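Local atomic coordinates of putative Zn-dependent exopeptidase (Bacteroides vulgatus ATCC 8482, PDB entry 3GUX), a protein that is a putative zinc-dependent exopeptidase of family M28, probably removing single residues, leucine among them, from the N-terminal end of peptides. Residues A[70-75]-A[182-187]; A[193-198]-A[261-266]. All blocks are in the same frame, centred on the assembly; numbering follows the deposited sequence.

Contact 1. Residues A[70-75]-A[182-187]; sequences QYADLI and SQYWAR
Tyr184 lies against strand 66-75 and meets Gln70, Ala72 and Leu74. With CG anti to the backbone N (chi1 -176°), its ring reaches out from helix 180-187 to the strand. The methyl of Ala72 sits over one ring face, with CB 3.9 Å from the centroid of the Tyr184 ring, a CH-pi contact displaced toward the rim. The side chains of Leu74 and Tyr184 cross at about a right angle, with CD2 of Leu74 3.6 Å from CD1 of Tyr184. Gln70 comes in at the ring edge, where its CG is 3.7 Å from CE2 of Tyr184. Its extended chain then carries the amide on to Trp185. There OE1 of Gln70 stands 3.3 Å from CD1 of Trp185, in the indole plane. The same OE1 accepts a hydrogen bond from Asn86 on the neighbouring strand 81-91, which helps fix the amide. An alanine in place of Tyr184 would remove the ring and is likely to leave a gap between helix and strand, with Ala72 and Leu74 stripped of their aromatic partner. The contact thus joins helix to edge strand by van der Waals and CH-pi contacts, while OE1 of Gln70 finds its hydrogen bond within the sheet.

Contact 2. Residues A[193-198]-A[261-266]; sequences NYNARY and ARIPCV
Ile263 packs its branched side chain against Tyr194, Ala196 and Tyr198, touching side chains and backbone alike. Its CD1 lies 3.7 Å from CE2 of Tyr194, and the two side chains cross at about a right angle. The same methyl is 4.0 Å from CB of Ala196 and packs against the backbone N of Ala196. That N is buried here and has no hydrogen-bond partner in the model. The other branch of Ile263 turns toward Tyr198: CG2 is anti to the backbone N and comes 3.5 Å from the carbonyl C of Tyr198. Asn195 runs past Ile263 in the opposite direction, with its OD1 4.0 Å from CG1 of Ile263. Next along the chain, CG of Pro264 meets CB of Tyr198 at 4.0 Å, and the carbonyl O of Pro264 is 3.3 Å from CA of Tyr198. The two segments run nearly parallel here. They lead into strands 198-203 and 265-269, parallel neighbours at one side of the mixed sheet in this phosphorylase/hydrolase-like fold. Pairing begins where Pro264 and Val266 hydrogen-bond to the backbone of Gly199. Further out, polar partners hold the tyrosines. The hydroxyl of Tyr194 bonds to Asp154, and its ring meets that of His190. The hydroxyl of Tyr198 bonds to Glu313 near the C terminus, which also forms a salt bridge with Arg197. Behind Ile263, helix 253-260 supplies Val257. Leu100 of strand 98-104 packs against both Tyr194 and Ala196.

Overall arrangement
From the N terminus, helices 26-37 and 47-62 come first, and edge strand 66-75 follows. The chain passes through strands 81-91 and 98-104, helix 131-146 and strand 152-158 before helix 180-187 returns to that edge strand and closes contact 1. Contact 2 opens soon afterwards, at 193-198. Its loop runs through strand 198-203 and helices 223-236 and 253-260, and closes at 261-266. The two loops follow in series, neither nested nor crossed. Their centres are about 17 Å apart, yet they touch: Trp185 meets Tyr194 and Ala261, and Ala186 also packs on Ala261. Contact 1 ties helix 180-187 to one outermost strand; contact 2 ties the lead-ins to strands 198-203 and 265-269, the latter outermost too.

Contact 1. Residues A[70-75]-A[182-187]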
loop_
_atom_site.group_PDB
_atom_site.type_symbol
_atom_site.label_atom_id
_atom_site.label_comp_id
_atom_site.label_asym_id
_atom_site.label_seq_id
_atom_site.Cartn_x
_atom_site.Cartn_y
_atom_site.Cartn_z
ATOM N N GLN A 70 -8.890 11.932 5.222
ATOM C CA GLN A 70 -8.079 12.693 6.214
ATOM C C GLN A 70 -7.370 13.916 5.601
ATOM O O GLN A 70 -6.232 13.856 5.136
ATOM C CB GLN A 70 -7.142 11.667 6.894
ATOM C CG GLN A 70 -5.994 12.139 7.777
ATOM C CD GLN A 70 -5.274 10.933 8.449
ATOM O OE1 GLN A 70 -4.237 10.454 7.966
ATOM N NE2 GLN A 70 -5.824 10.455 9.549
ATOM N N TYR A 71 -8.085 15.034 5.569
ATOM C CA TYR A 71 -7.566 16.291 5.003
ATOM C C TYR A 71 -6.655 17.075 5.929
ATOM O O TYR A 71 -7.001 17.277 7.082
ATOM C CB TYR A 71 -8.706 17.206 4.614
ATOM C CG TYR A 71 -9.483 16.713 3.434
ATOM C CD1 TYR A 71 -9.047 16.967 2.139
ATOM C CD2 TYR A 71 -10.654 16.020 3.598
ATOM C CE1 TYR A 71 -9.755 16.523 1.046
ATOM C CE2 TYR A 71 -11.373 15.576 2.511
ATOM C CZ TYR A 71 -10.927 15.837 1.246
ATOM O OH TYR A 71 -11.660 15.400 0.175
ATOM N N ALA A 72 -5.531 17.581 5.407
ATOM C CA ALA A 72 -4.560 18.294 6.237
ATOM C C ALA A 72 -3.687 19.235 5.429
ATOM O O ALA A 72 -3.343 18.926 4.294
ATOM C CB ALA A 72 -3.671 17.284 6.934
ATOM N N ASP A 73 -3.307 20.361 6.027
ATOM C CA ASP A 73 -2.389 21.286 5.389
ATOM C C ASP A 73 -0.998 20.869 5.798
ATOM O O ASP A 73 -0.601 21.080 6.930
ATOM C CB ASP A 73 -2.630 22.743 5.818
ATOM C CG ASP A 73 -3.910 23.330 5.259
ATOM O OD1 ASP A 73 -4.616 22.672 4.485
ATOM O OD2 ASP A 73 -4.199 24.480 5.586
ATOM N N LEU A 74 -0.245 20.292 4.876
ATOM C CA LEU A 74 1.101 19.848 5.172
ATOM C C LEU A 74 2.135 20.760 4.495
ATOM O O LEU A 74 2.103 20.928 3.282
ATOM C CB LEU A 74 1.241 18.415 4.722
ATOM C CG LEU A 74 0.238 17.411 5.350
ATOM C CD1 LEU A 74 0.559 16.004 4.842
ATOM C CD2 LEU A 74 0.235 17.441 6.860
ATOM N N ILE A 75 3.064 21.306 5.275
ATOM C CA ILE A 75 4.082 22.233 4.752
ATOM C C ILE A 75 5.264 21.469 4.208
ATOM O O ILE A 75 5.901 20.718 4.929
ATOM C CB ILE A 75 4.564 23.266 5.793
ATOM C CG1 ILE A 75 3.525 24.365 6.030
ATOM C CG2 ILE A 75 5.875 23.986 5.334
ATOM C CD1 ILE A 75 2.214 23.924 6.610
ATOM N N SER A 182 2.203 10.078 5.441
ATOM C CA SER A 182 2.354 8.955 6.387
ATOM C C SER A 182 2.896 9.462 7.729
ATOM O O SER A 182 2.523 8.943 8.780
ATOM C CB SER A 182 3.216 7.838 5.811
ATOM O OG SER A 182 4.524 8.264 5.568
ATOM N N GLN A 183 3.797 10.441 7.699
ATOM C CA GLN A 183 4.256 11.066 8.955
ATOM C C GLN A 183 3.050 11.597 9.680
ATOM O O GLN A 183 2.928 11.418 10.866
ATOM C CB GLN A 183 5.261 12.209 8.740
ATOM C CG GLN A 183 6.691 11.741 8.618
ATOM C CD GLN A 183 7.649 12.839 8.199
ATOM O OE1 GLN A 183 7.818 13.116 7.004
ATOM N NE2 GLN A 183 8.333 13.414 9.164
ATOM N N TYR A 184 2.166 12.265 8.947
ATOM C CA TYR A 184 0.938 12.782 9.527
ATOM C C TYR A 184 0.095 11.636 10.056
ATOM O O TYR A 184 -0.304 11.621 11.228
ATOM C CB TYR A 184 0.146 13.592 8.494
ATOM C CG TYR A 184 -1.083 14.230 9.072
ATOM C CD1 TYR A 184 -1.023 15.496 9.668
ATOM C CD2 TYR A 184 -2.302 13.571 9.058
ATOM C CE1 TYR A 184 -2.137 16.070 10.201
ATOM C CE2 TYR A 184 -3.416 14.147 9.598
ATOM C CZ TYR A 184 -3.328 15.379 10.175
ATOM O OH TYR A 184 -4.451 15.936 10.694
ATOM N N TRP A 185 -0.136 10.654 9.197
ATOM C CA TRP A 185 -0.980 9.529 9.566
ATOM C C TRP A 185 -0.447 8.741 10.760
ATOM O O TRP A 185 -1.190 8.487 11.670
ATOM C CB TRP A 185 -1.180 8.561 8.398
ATOM C CG TRP A 185 -2.071 7.359 8.829
ATOM C CD1 TRP A 185 -3.435 7.337 8.885
ATOM C CD2 TRP A 185 -1.634 6.072 9.297
ATOM N NE1 TRP A 185 -3.879 6.115 9.353
ATOM C CE2 TRP A 185 -2.796 5.318 9.609
ATOM C CE3 TRP A 185 -0.380 5.476 9.475
ATOM C CZ2 TRP A 185 -2.743 3.997 10.091
ATOM C CZ3 TRP A 185 -0.332 4.131 9.955
ATOM C CH2 TRP A 185 -1.505 3.426 10.255
ATOM N N ALA A 186 0.827 8.350 10.739
ATOM C CA ALA A 186 1.361 7.515 11.807
ATOM C C ALA A 186 1.297 8.276 13.103
ATOM O O ALA A 186 0.810 7.732 14.070
ATOM C CB ALA A 186 2.787 7.006 11.503
ATOM N N ARG A 187 1.716 9.550 13.104
ATOM C CA ARG A 187 1.686 10.390 14.312
ATOM C C ARG A 187 0.306 10.384 14.968
ATOM O O ARG A 187 0.184 10.138 16.185
ATOM C CB ARG A 187 2.105 11.844 13.997
#

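Contact 2. Residues A[193-198]-A[261-266]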
loop_
_atom_site.group_PDB
_atom_site.type_symbol
_atom_site.label_atom_id
_atom_site.label_comp_id
_atom_site.label_asym_id
_atom_site.label_seq_id
_atom_site.Cartn_x
_atom_site.Cartn_y
_atom_site.Cartn_z
ATOM N N ASN A 193 -5.975 5.199 18.925
ATOM C CA ASN A 193 -5.418 3.924 19.403
ATOM C C ASN A 193 -5.254 2.875 18.298
ATOM O O ASN A 193 -5.116 1.696 18.589
ATOM C CB ASN A 193 -6.251 3.341 20.563
ATOM N N TYR A 194 -5.252 3.304 17.042
ATOM C CA TYR A 194 -5.118 2.404 15.918
ATOM C C TYR A 194 -3.913 1.477 16.049
ATOM O O TYR A 194 -2.815 1.926 16.361
ATOM C CB TYR A 194 -4.970 3.173 14.598
ATOM C CG TYR A 194 -4.866 2.219 13.423
ATOM C CD1 TYR A 194 -6.006 1.615 12.903
ATOM C CD2 TYR A 194 -3.633 1.875 12.866
ATOM C CE1 TYR A 194 -5.930 0.717 11.855
ATOM C CE2 TYR A 194 -3.551 0.988 11.821
ATOM C CZ TYR A 194 -4.703 0.407 11.326
ATOM O OH TYR A 194 -4.629 -0.472 10.286
ATOM N N ASN A 195 -4.139 0.188 15.806
ATOM C CA ASN A 195 -3.079 -0.801 15.774
ATOM C C ASN A 195 -3.405 -1.842 14.700
ATOM O O ASN A 195 -4.559 -1.990 14.306
ATOM C CB ASN A 195 -2.885 -1.472 17.134
ATOM C CG ASN A 195 -1.697 -2.418 17.141
ATOM O OD1 ASN A 195 -0.589 -2.046 16.731
ATOM N ND2 ASN A 195 -1.927 -3.653 17.550
ATOM N N ALA A 196 -2.361 -2.479 14.179
ATOM C CA ALA A 196 -2.464 -3.572 13.221
ATOM C C ALA A 196 -1.347 -4.547 13.580
ATOM O O ALA A 196 -0.327 -4.140 14.128
ATOM C CB ALA A 196 -2.320 -3.070 11.812
ATOM N N ARG A 197 -1.550 -5.829 13.309
ATOM C CA ARG A 197 -0.553 -6.863 13.592
ATOM C C ARG A 197 0.749 -6.491 12.888
ATOM O O ARG A 197 1.823 -6.531 13.477
ATOM C CB ARG A 197 -1.085 -8.229 13.149
ATOM C CG ARG A 197 -0.170 -9.411 13.381
ATOM C CD ARG A 197 -0.850 -10.704 12.957
ATOM N NE ARG A 197 -1.966 -11.022 13.857
ATOM C CZ ARG A 197 -2.814 -12.050 13.727
ATOM N NH1 ARG A 197 -2.716 -12.906 12.707
ATOM N NH2 ARG A 197 -3.781 -12.222 14.633
ATOM N N TYR A 198 0.639 -6.137 11.619
ATOM C CA TYR A 198 1.771 -5.634 10.859
ATOM C C TYR A 198 1.180 -4.958 9.664
ATOM O O TYR A 198 -0.034 -5.001 9.480
ATOM C CB TYR A 198 2.738 -6.746 10.456
ATOM C CG TYR A 198 2.128 -7.828 9.585
ATOM C CD1 TYR A 198 2.103 -7.714 8.200
ATOM C CD2 TYR A 198 1.600 -8.974 10.155
ATOM C CE1 TYR A 198 1.546 -8.728 7.416
ATOM C CE2 TYR A 198 1.045 -9.986 9.390
ATOM C CZ TYR A 198 1.018 -9.854 8.034
ATOM O OH TYR A 198 0.470 -10.859 7.309
ATOM N N ALA A 261 3.212 5.249 14.544
ATOM C CA ALA A 261 2.082 4.351 14.819
ATOM C C ALA A 261 2.439 2.984 15.450
ATOM O O ALA A 261 1.547 2.302 15.923
ATOM C CB ALA A 261 1.340 4.129 13.521
ATOM N N ARG A 262 3.738 2.668 15.507
ATOM C CA ARG A 262 4.372 1.363 15.884
ATOM C C ARG A 262 3.942 -0.008 15.512
ATOM O O ARG A 262 3.755 -0.911 16.366
ATOM C CB ARG A 262 5.242 1.336 17.167
ATOM C CG ARG A 262 4.648 1.759 18.449
ATOM C CD ARG A 262 4.547 3.255 18.486
ATOM N N ILE A 263 3.840 -0.160 14.211
ATOM C CA ILE A 263 3.396 -1.349 13.546
ATOM C C ILE A 263 4.575 -1.777 12.698
ATOM O O ILE A 263 4.993 -0.991 11.834
ATOM C CB ILE A 263 2.219 -0.960 12.641
ATOM C CG1 ILE A 263 1.061 -0.433 13.503
ATOM C CG2 ILE A 263 1.796 -2.137 11.727
ATOM C CD1 ILE A 263 -0.090 0.110 12.734
ATOM N N PRO A 264 5.141 -2.989 12.924
ATOM C CA PRO A 264 6.180 -3.354 11.956
ATOM C C PRO A 264 5.573 -3.317 10.541
ATOM O O PRO A 264 4.444 -3.753 10.336
ATOM C CB PRO A 264 6.539 -4.775 12.330
ATOM C CG PRO A 264 5.334 -5.278 13.066
ATOM C CD PRO A 264 4.885 -4.099 13.858
ATOM N N CYS A 265 6.307 -2.778 9.593
ATOM C CA CYS A 265 5.756 -2.581 8.288
ATOM C C CYS A 265 6.766 -2.933 7.226
ATOM O O CYS A 265 7.880 -2.399 7.223
ATOM C CB CYS A 265 5.336 -1.131 8.157
ATOM S SG CYS A 265 4.372 -0.835 6.723
ATOM N N VAL A 266 6.345 -3.801 6.305
ATOM C CA VAL A 266 7.198 -4.327 5.250
ATOM C C VAL A 266 7.017 -3.548 3.965
ATOM O O VAL A 266 5.902 -3.424 3.473
ATOM C CB VAL A 266 6.884 -5.855 4.981
ATOM C CG1 VAL A 266 7.781 -6.416 3.930
ATOM C CG2 VAL A 266 7.035 -6.698 6.264
#